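Local structure of D-aminopeptidase (Burkholderia sp. LK4, 5TZB) at residues H165-R168 / A169-A172; A268-L271 / P272-T276; D376-E380 / V381-P385. The protein probably hydrolyses short peptides by removing N-terminal beta-amino acid residues, as an Ntn-type hydrolase of peptidase family S58. All blocks are in the same frame, centred on the assembly; numbering follows the deposited sequence.

In the fold
Following the chain from the N terminus, the three contacts come in series, none nested in or crossing another, and each joins adjoining residues of one continuous stretch, so none closes a long loop. Contact 1 (165-172) belongs to helix 163-172, which packs against helix 119-129 and strands 48-56 and 63-71. Contact 2 (268-276) turns the chain from strand 260-266 into helix 272-289, next to strand 323-329, helix 331-355 and a second subunit. Contact 3 (376-385) ends the last helix, 371-380, and meets a third subunit. Contacts 1 and 3 lie on opposite sides of the chain's centre, their own centres about 41 Å apart; the centres of contacts 1 and 2 are about 29 Å apart.

Contact 1. Residues H165-R168 / A169-A172; sequences HVQR and ALAA
V166 and L170 form a one-turn side-chain contact on helix 163-172, on the face that packs against helix 119-129 and the neighbouring sheet. The two lie side by side, pointing the same way. With CG1 anti to the backbone nitrogen (chi1 178°), V166 turns that methyl toward the next turn, where it meets L170 CD1 at 4.0 Å. L170 in turn brings CG close over the preceding turn, 3.2 Å from V166 O. That same carbonyl accepts L170 N at 2.9 Å, so it is both hydrogen-bonded and covered by the leucine. Bonds from A169 N to H165 O (3.1 Å), A171 N to Q167 O and A172 N to R168 O continue the helical pattern. R168 folds back along the helix through a bend at chi3, bringing NH1 to the edge of the H165 ring, in its plane. V166 meets V122, A125 and L126, while A169 and L170 reach V69; Q167 NE2 bonds to N129 OD1. H165 ND1 accepts S162 N, which for a neutral ring would probably place the proton on NE2. V166, A169 and L170 thus give the helix an aliphatic packing side, while H165 and Q167 are each held by a hydrogen bond.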
ATOM      1  N   HIS C 165      35.152  -3.825   3.589  1.00 28.48           N
ATOM      2  CA  HIS C 165      34.790  -3.298   2.279  1.00 27.24           C
ATOM      3  C   HIS C 165      33.779  -2.166   2.409  1.00 25.54           C
ATOM      4  O   HIS C 165      33.810  -1.199   1.649  1.00 25.04           O
ATOM      5  CB  HIS C 165      34.244  -4.415   1.397  1.00 27.73           C
ATOM      6  CG  HIS C 165      35.218  -5.523   1.178  1.00 28.91           C
ATOM      7  ND1 HIS C 165      34.868  -6.852   1.276  1.00 29.58           N
ATOM      8  CD2 HIS C 165      36.536  -5.501   0.865  1.00 29.82           C
ATOM      9  CE1 HIS C 165      35.928  -7.601   1.030  1.00 30.74           C
ATOM     10  NE2 HIS C 165      36.953  -6.806   0.780  1.00 30.77           N
ATOM     11  N   VAL C 166      32.879  -2.286   3.378  1.00 25.16           N
ATOM     12  CA  VAL C 166      31.923  -1.228   3.635  1.00 24.06           C
ATOM     13  C   VAL C 166      32.682   0.005   4.132  1.00 25.80           C
ATOM     14  O   VAL C 166      32.367   1.127   3.764  1.00 24.69           O
ATOM     15  CB  VAL C 166      30.848  -1.646   4.664  1.00 22.24           C
ATOM     16  CG1 VAL C 166      29.917  -0.499   4.931  1.00 20.08           C
ATOM     17  CG2 VAL C 166      30.055  -2.851   4.162  1.00 20.99           C
ATOM     18  N   GLN C 167      33.704  -0.214   4.953  1.00 28.70           N
ATOM     19  CA  GLN C 167      34.481   0.898   5.494  1.00 30.16           C
ATOM     20  C   GLN C 167      35.293   1.612   4.413  1.00 29.36           C
ATOM     21  O   GLN C 167      35.399   2.836   4.421  1.00 29.78           O
ATOM     22  CB  GLN C 167      35.420   0.398   6.602  1.00 32.14           C
ATOM     23  CG  GLN C 167      34.705  -0.028   7.856  1.00 33.21           C
ATOM     24  CD  GLN C 167      34.097   1.167   8.558  1.00 35.58           C
ATOM     25  OE1 GLN C 167      34.587   2.291   8.420  1.00 36.44           O
ATOM     26  NE2 GLN C 167      33.011   0.943   9.291  1.00 36.25           N
ATOM     27  N   ARG C 168      35.804   0.850   3.457  1.00 28.67           N
ATOM     28  CA  ARG C 168      36.492   1.411   2.294  1.00 29.72           C
ATOM     29  C   ARG C 168      35.558   2.273   1.435  1.00 28.55           C
ATOM     30  O   ARG C 168      35.962   3.339   0.956  1.00 28.89           O
ATOM     31  CB  ARG C 168      37.129   0.274   1.477  1.00 32.09           C
ATOM     32  CG  ARG C 168      38.411  -0.268   2.137  1.00 35.15           C
ATOM     33  CD  ARG C 168      39.036  -1.475   1.437  1.00 37.25           C
ATOM     34  NE  ARG C 168      39.091  -1.410  -0.017  1.00 38.68           N
ATOM     35  CZ  ARG C 168      39.267  -2.490  -0.779  1.00 40.32           C
ATOM     36  NH1 ARG C 168      39.385  -3.678  -0.203  1.00 40.92           N
ATOM     37  NH2 ARG C 168      39.304  -2.400  -2.108  1.00 41.00           N
ATOM     38  N   ALA C 169      34.331   1.808   1.206  1.00 26.66           N
ATOM     39  CA  ALA C 169      33.361   2.604   0.444  1.00 25.40           C
ATOM     40  C   ALA C 169      33.006   3.889   1.198  1.00 26.13           C
ATOM     41  O   ALA C 169      32.937   4.970   0.612  1.00 26.67           O
ATOM     42  CB  ALA C 169      32.098   1.789   0.153  1.00 23.26           C
ATOM     43  N   LEU C 170      32.775   3.758   2.500  1.00 25.70           N
ATOM     44  CA  LEU C 170      32.460   4.904   3.338  1.00 25.88           C
ATOM     45  C   LEU C 170      33.595   5.929   3.325  1.00 27.85           C
ATOM     46  O   LEU C 170      33.357   7.136   3.231  1.00 28.70           O
ATOM     47  CB  LEU C 170      32.173   4.449   4.765  1.00 25.84           C
ATOM     48  CG  LEU C 170      30.836   3.733   4.939  1.00 25.79           C
ATOM     49  CD1 LEU C 170      30.712   3.129   6.337  1.00 26.66           C
ATOM     50  CD2 LEU C 170      29.684   4.693   4.655  1.00 24.53           C
ATOM     51  N   ALA C 171      34.826   5.451   3.417  1.00 29.01           N
ATOM     52  CA  ALA C 171      35.982   6.356   3.441  1.00 30.59           C
ATOM     53  C   ALA C 171      36.180   7.054   2.096  1.00 30.32           C
ATOM     54  O   ALA C 171      36.659   8.182   2.045  1.00 30.28           O
ATOM     55  CB  ALA C 171      37.244   5.592   3.831  1.00 31.01           C
ATOM     56  N   ALA C 172      35.785   6.379   1.020  1.00 29.85           N
ATOM     57  CA  ALA C 172      35.925   6.901  -0.338  1.00 29.62           C
ATOM     58  C   ALA C 172      34.754   7.785  -0.765  1.00 29.08           C
ATOM     59  O   ALA C 172      34.796   8.398  -1.832  1.00 28.54           O
ATOM     60  CB  ALA C 172      36.087   5.756  -1.323  1.00 30.34           C
TER

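Contact 2. Residues A268-L271 / P272-T276; sequences APLL and PHQCT
L271 and Q274 meet at a slant across the first turn of helix 272-289, where L271 is the N-cap residue. With CG beside its backbone nitrogen (chi1 -59°) and the chain extended beyond it, Q274 brings its amide back to the start of the turn. There OE1 accepts L271 N at 3.0 Å, in the carbonyl plane, on a lone pair and nearly straight (169°). This is the side-chain-to-N-cap half of a capping box; L271, being apolar, cannot supply the other. The L271 carbonyl accepts C275 N at 3.0 Å, the first regular bond of the helix, and a weak one from Q274 N. Because Q274 NE2 bonds to V329 O, both ends of the amide are engaged and its rotation is fixed. L270 lies obliquely against the same chain, CD2 3.6 Å from OE1, and its CB meets C275 SG at 3.9 Å. L271 runs alongside H273, CD1 4.1 Å from CE1, and Q274 CG lies over one face of the imidazole, toward its rim. ND1 of H273 is buried without a partner in the model. The side chain as a whole comes to about 3 Å from a bound calcium ion. Before the cap, P269 centres an inverse gamma turn. The leucines pack on strand 323-329, L270 also on L337 of helix 331-355, and L271 on F83 of strand 82-88 and L271 of the second subunit.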
ATOM      1  N   ALA C 268      15.041  19.824  -3.452  1.00 16.65           N
ATOM      2  CA  ALA C 268      13.695  20.354  -3.257  1.00 16.81           C
ATOM      3  C   ALA C 268      13.171  19.972  -1.861  1.00 16.60           C
ATOM      4  O   ALA C 268      13.480  18.899  -1.356  1.00 17.77           O
ATOM      5  CB  ALA C 268      12.758  19.837  -4.345  1.00 16.40           C
ATOM      6  N   PRO C 269      12.413  20.870  -1.214  1.00 16.02           N
ATOM      7  CA  PRO C 269      11.847  20.535   0.104  1.00 14.96           C
ATOM      8  C   PRO C 269      10.606  19.646  -0.011  1.00 15.23           C
ATOM      9  O   PRO C 269       9.491  20.150   0.011  1.00 13.07           O
ATOM     10  CB  PRO C 269      11.491  21.901   0.694  1.00 14.49           C
ATOM     11  CG  PRO C 269      11.214  22.764  -0.523  1.00 15.05           C
ATOM     12  CD  PRO C 269      12.180  22.280  -1.586  1.00 15.25           C
ATOM     13  N   LEU C 270      10.808  18.355  -0.258  1.00 16.62           N
ATOM     14  CA  LEU C 270       9.703  17.416  -0.385  1.00 15.69           C
ATOM     15  C   LEU C 270       9.373  16.751   0.939  1.00 14.79           C
ATOM     16  O   LEU C 270      10.281  16.298   1.648  1.00 14.90           O
ATOM     17  CB  LEU C 270      10.028  16.340  -1.425  1.00 14.56           C
ATOM     18  CG  LEU C 270      10.157  16.812  -2.879  1.00 14.88           C
ATOM     19  CD1 LEU C 270      10.403  15.617  -3.785  1.00 15.08           C
ATOM     20  CD2 LEU C 270       8.922  17.571  -3.317  1.00 13.61           C
ATOM     21  N   LEU C 271       8.081  16.668   1.242  1.00 14.66           N
ATOM     22  CA  LEU C 271       7.573  15.914   2.396  1.00 13.91           C
ATOM     23  C   LEU C 271       7.610  14.407   2.103  1.00 14.71           C
ATOM     24  O   LEU C 271       7.720  14.024   0.931  1.00 13.96           O
ATOM     25  CB  LEU C 271       6.145  16.352   2.725  1.00 13.06           C
ATOM     26  CG  LEU C 271       5.967  17.824   3.093  1.00 13.62           C
ATOM     27  CD1 LEU C 271       4.513  18.113   3.401  1.00 14.27           C
ATOM     28  CD2 LEU C 271       6.865  18.176   4.275  1.00 13.30           C
ATOM     29  N   PRO C 272       7.502  13.555   3.156  1.00 13.93           N
ATOM     30  CA  PRO C 272       7.511  12.097   2.947  1.00 13.53           C
ATOM     31  C   PRO C 272       6.547  11.629   1.843  1.00 12.07           C
ATOM     32  O   PRO C 272       6.995  10.903   0.962  1.00 13.64           O
ATOM     33  CB  PRO C 272       7.096  11.552   4.319  1.00 13.84           C
ATOM     34  CG  PRO C 272       7.703  12.538   5.265  1.00 13.08           C
ATOM     35  CD  PRO C 272       7.534  13.892   4.591  1.00 12.86           C
ATOM     36  N   HIS C 273       5.299  12.090   1.823  1.00 11.90           N
ATOM     37  CA  HIS C 273       4.355  11.608   0.810  1.00 11.79           C
ATOM     38  C   HIS C 273       4.767  12.047  -0.597  1.00 13.14           C
ATOM     39  O   HIS C 273       4.453  11.365  -1.579  1.00 14.80           O
ATOM     40  CB  HIS C 273       2.920  12.067   1.127  1.00 11.53           C
ATOM     41  CG  HIS C 273       2.590  13.464   0.674  1.00 12.48           C
ATOM     42  ND1 HIS C 273       2.893  14.580   1.423  1.00 12.20           N
ATOM     43  CD2 HIS C 273       1.907  13.912  -0.408  1.00 13.74           C
ATOM     44  CE1 HIS C 273       2.438  15.662   0.809  1.00 13.54           C
ATOM     45  NE2 HIS C 273       1.843  15.286  -0.307  1.00 14.28           N
ATOM     46  N   GLN C 274       5.497  13.153  -0.690  1.00 12.05           N
ATOM     47  CA  GLN C 274       5.959  13.673  -1.987  1.00 13.18           C
ATOM     48  C   GLN C 274       7.185  12.904  -2.481  1.00 12.17           C
ATOM     49  O   GLN C 274       7.424  12.786  -3.684  1.00 14.36           O
ATOM     50  CB  GLN C 274       6.271  15.173  -1.883  1.00 13.92           C
ATOM     51  CG  GLN C 274       5.076  16.016  -1.440  1.00 14.08           C
ATOM     52  CD  GLN C 274       5.394  17.509  -1.445  1.00 14.65           C
ATOM     53  OE1 GLN C 274       6.333  17.953  -0.786  1.00 15.77           O
ATOM     54  NE2 GLN C 274       4.617  18.281  -2.191  1.00 14.45           N
ATOM     55  N   CYS C 275       7.991  12.419  -1.548  1.00 11.21           N
ATOM     56  CA  CYS C 275       9.114  11.559  -1.902  1.00 11.48           C
ATOM     57  C   CYS C 275       8.625  10.223  -2.490  1.00 12.43           C
ATOM     58  O   CYS C 275       9.257   9.654  -3.377  1.00 12.25           O
ATOM     59  CB  CYS C 275       9.997  11.331  -0.685  1.00 11.89           C
ATOM     60  SG  CYS C 275      10.952  12.800  -0.142  1.00 15.63           S
ATOM     61  N   THR C 276       7.508   9.720  -1.973  1.00 13.92           N
ATOM     62  CA  THR C 276       6.886   8.503  -2.513  1.00 14.30           C
ATOM     63  C   THR C 276       6.457   8.735  -3.958  1.00 14.71           C
ATOM     64  O   THR C 276       6.673   7.886  -4.837  1.00 14.55           O
ATOM     65  CB  THR C 276       5.668   8.076  -1.673  1.00 14.03           C
ATOM     66  OG1 THR C 276       6.088   7.907  -0.319  1.00 14.24           O
ATOM     67  CG2 THR C 276       5.065   6.742  -2.182  1.00 20.10           C
TER

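Contact 3. Residues D376-E380 / V381-P385; sequences DALRE and VGWRP
With CG anti to its backbone nitrogen (chi1 171°), W383 swings its indole back over the end of helix 371-380, where L378, its CG beside the backbone nitrogen (chi1 -82°), meets it. The two side chains cross at a slant: L378 CB touches W383 CE3 at 3.5 Å, CD2 approaches W383 CB at 3.9 Å, and CD1 stands over one face of the indole towards its rim. P385 N lies over the opposite face. The backbone beneath is a Schellman motif, in which W383 N bonds to L378 O at 2.9 Å and G382 N to R379 O at 3.0 Å. The second donor stands well above the carbonyl plane. G382 is the C-prime residue, and its positive phi (101°) is a conformation that glycine, without a CB, takes up readily. The leucine-indole contact is the apolar pairing that commonly accompanies this motif, joining the residue after C-prime to the last turn. V381 N makes only weak bonds, to A377 O and L378 O, and V381 CG2 sits beside both carbonyls, 3.3 Å from A377 O. Around this turn, W383 meets Y233 of its own chain edge-to-face and L378 touches I28. A377 packs on V235 and V238, so loops flank the helix, and V381 O is hydrogen-bonded to the hydroxyl of Y233 of the third subunit.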
ATOM      1  N   ASP C 376      26.355   3.285 -33.911  1.00 30.15           N
ATOM      2  CA  ASP C 376      25.947   2.625 -35.159  1.00 30.97           C
ATOM      3  C   ASP C 376      24.514   2.137 -35.137  1.00 29.57           C
ATOM      4  O   ASP C 376      23.791   2.234 -36.133  1.00 28.64           O
ATOM      5  CB  ASP C 376      26.845   1.428 -35.494  1.00 33.09           C
ATOM      6  CG  ASP C 376      28.205   1.844 -36.002  1.00 35.69           C
ATOM      7  OD1 ASP C 376      28.356   3.016 -36.400  1.00 35.25           O
ATOM      8  OD2 ASP C 376      29.112   0.983 -36.029  1.00 38.18           O
ATOM      9  N   ALA C 377      24.132   1.527 -34.025  1.00 28.53           N
ATOM     10  CA  ALA C 377      22.788   1.006 -33.897  1.00 27.58           C
ATOM     11  C   ALA C 377      21.775   2.152 -33.877  1.00 26.98           C
ATOM     12  O   ALA C 377      20.705   2.039 -34.461  1.00 28.18           O
ATOM     13  CB  ALA C 377      22.681   0.139 -32.669  1.00 27.02           C
ATOM     14  N   LEU C 378      22.109   3.250 -33.206  1.00 27.05           N
ATOM     15  CA  LEU C 378      21.240   4.430 -33.187  1.00 28.27           C
ATOM     16  C   LEU C 378      21.005   4.962 -34.610  1.00 31.11           C
ATOM     17  O   LEU C 378      19.870   5.287 -34.988  1.00 30.77           O
ATOM     18  CB  LEU C 378      21.834   5.529 -32.304  1.00 27.75           C
ATOM     19  CG  LEU C 378      21.541   5.335 -30.813  1.00 26.89           C
ATOM     20  CD1 LEU C 378      22.425   6.219 -29.987  1.00 26.97           C
ATOM     21  CD2 LEU C 378      20.077   5.603 -30.521  1.00 25.69           C
ATOM     22  N   ARG C 379      22.079   5.041 -35.398  1.00 32.40           N
ATOM     23  CA  ARG C 379      21.955   5.529 -36.764  1.00 32.77           C
ATOM     24  C   ARG C 379      21.089   4.616 -37.606  1.00 31.72           C
ATOM     25  O   ARG C 379      20.223   5.090 -38.334  1.00 31.73           O
ATOM     26  CB  ARG C 379      23.330   5.647 -37.425  1.00 34.13           C
ATOM     27  CG  ARG C 379      23.259   5.902 -38.929  1.00 35.22           C
ATOM     28  CD  ARG C 379      24.638   5.845 -39.565  1.00 37.68           C
ATOM     29  NE  ARG C 379      24.640   6.251 -40.972  1.00 38.79           N
ATOM     30  CZ  ARG C 379      24.931   7.479 -41.391  1.00 39.65           C
ATOM     31  NH1 ARG C 379      24.916   7.766 -42.689  1.00 39.36           N
ATOM     32  NH2 ARG C 379      25.231   8.425 -40.509  1.00 40.50           N
ATOM     33  N   GLU C 380      21.259   3.311 -37.418  1.00 31.64           N
ATOM     34  CA  GLU C 380      20.539   2.292 -38.178  1.00 33.37           C
ATOM     35  C   GLU C 380      19.026   2.378 -38.021  1.00 33.79           C
ATOM     36  O   GLU C 380      18.288   2.028 -38.951  1.00 34.62           O
ATOM     37  CB  GLU C 380      21.021   0.893 -37.759  1.00 34.01           C
ATOM     38  CG  GLU C 380      20.372  -0.282 -38.494  1.00 34.93           C
ATOM     39  CD  GLU C 380      21.057  -1.613 -38.193  1.00 35.69           C
ATOM     40  OE1 GLU C 380      22.144  -1.602 -37.573  1.00 36.00           O
ATOM     41  OE2 GLU C 380      20.501  -2.674 -38.557  1.00 35.81           O
ATOM     42  N   VAL C 381      18.567   2.827 -36.854  1.00 33.13           N
ATOM     43  CA  VAL C 381      17.131   2.966 -36.605  1.00 33.06           C
ATOM     44  C   VAL C 381      16.658   4.421 -36.663  1.00 32.87           C
ATOM     45  O   VAL C 381      15.582   4.748 -36.158  1.00 33.18           O
ATOM     46  CB  VAL C 381      16.721   2.379 -35.229  1.00 27.04           C
ATOM     47  CG1 VAL C 381      16.875   0.875 -35.226  1.00 26.97           C
ATOM     48  CG2 VAL C 381      17.538   3.002 -34.114  1.00 27.49           C
ATOM     49  N   GLY C 382      17.466   5.290 -37.259  1.00 33.04           N
ATOM     50  CA  GLY C 382      17.013   6.618 -37.644  1.00 32.87           C
ATOM     51  C   GLY C 382      17.392   7.776 -36.744  1.00 32.70           C
ATOM     52  O   GLY C 382      17.060   8.924 -37.040  1.00 32.93           O
ATOM     53  N   TRP C 383      18.083   7.493 -35.644  1.00 32.25           N
ATOM     54  CA  TRP C 383      18.504   8.566 -34.742  1.00 31.80           C
ATOM     55  C   TRP C 383      19.673   9.343 -35.329  1.00 33.80           C
ATOM     56  O   TRP C 383      20.542   8.772 -35.982  1.00 34.01           O
ATOM     57  CB  TRP C 383      18.911   8.007 -33.381  1.00 30.29           C
ATOM     58  CG  TRP C 383      19.550   9.020 -32.465  1.00 30.04           C
ATOM     59  CD1 TRP C 383      18.931   9.774 -31.515  1.00 29.17           C
ATOM     60  CD2 TRP C 383      20.938   9.383 -32.423  1.00 31.21           C
ATOM     61  NE1 TRP C 383      19.844  10.587 -30.876  1.00 29.82           N
ATOM     62  CE2 TRP C 383      21.085  10.361 -31.418  1.00 31.05           C
ATOM     63  CE3 TRP C 383      22.073   8.971 -33.133  1.00 32.21           C
ATOM     64  CZ2 TRP C 383      22.316  10.935 -31.109  1.00 31.68           C
ATOM     65  CZ3 TRP C 383      23.293   9.545 -32.826  1.00 32.98           C
ATOM     66  CH2 TRP C 383      23.405  10.513 -31.820  1.00 32.36           C
ATOM     67  N   ARG C 384      19.690  10.648 -35.109  1.00 35.55           N
ATOM     68  CA  ARG C 384      20.837  11.449 -35.502  1.00 38.80           C
ATOM     69  C   ARG C 384      21.056  12.552 -34.474  1.00 39.92           C
ATOM     70  O   ARG C 384      20.104  12.995 -33.832  1.00 38.12           O
ATOM     71  CB  ARG C 384      20.659  11.972 -36.936  1.00 40.10           C
ATOM     72  CG  ARG C 384      19.476  12.889 -37.190  1.00 41.06           C
ATOM     73  CD  ARG C 384      19.383  13.171 -38.690  1.00 43.64           C
ATOM     74  NE  ARG C 384      18.323  14.113 -39.030  1.00 45.02           N
ATOM     75  CZ  ARG C 384      18.481  15.432 -39.053  1.00 46.27           C
ATOM     76  NH1 ARG C 384      19.662  15.964 -38.764  1.00 46.61           N
ATOM     77  NH2 ARG C 384      17.461  16.215 -39.373  1.00 46.95           N
ATOM     78  N   PRO C 385      22.323  12.964 -34.280  1.00 44.11           N
ATOM     79  CA  PRO C 385      22.668  14.013 -33.312  1.00 46.75           C
ATOM     80  C   PRO C 385      22.260  15.403 -33.787  1.00 51.43           C
ATOM     81  O   PRO C 385      22.604  15.797 -34.901  1.00 52.24           O
ATOM     82  CB  PRO C 385      24.190  13.897 -33.200  1.00 45.88           C
ATOM     83  CG  PRO C 385      24.614  13.363 -34.526  1.00 45.96           C
ATOM     84  CD  PRO C 385      23.517  12.436 -34.967  1.00 45.19           C
TER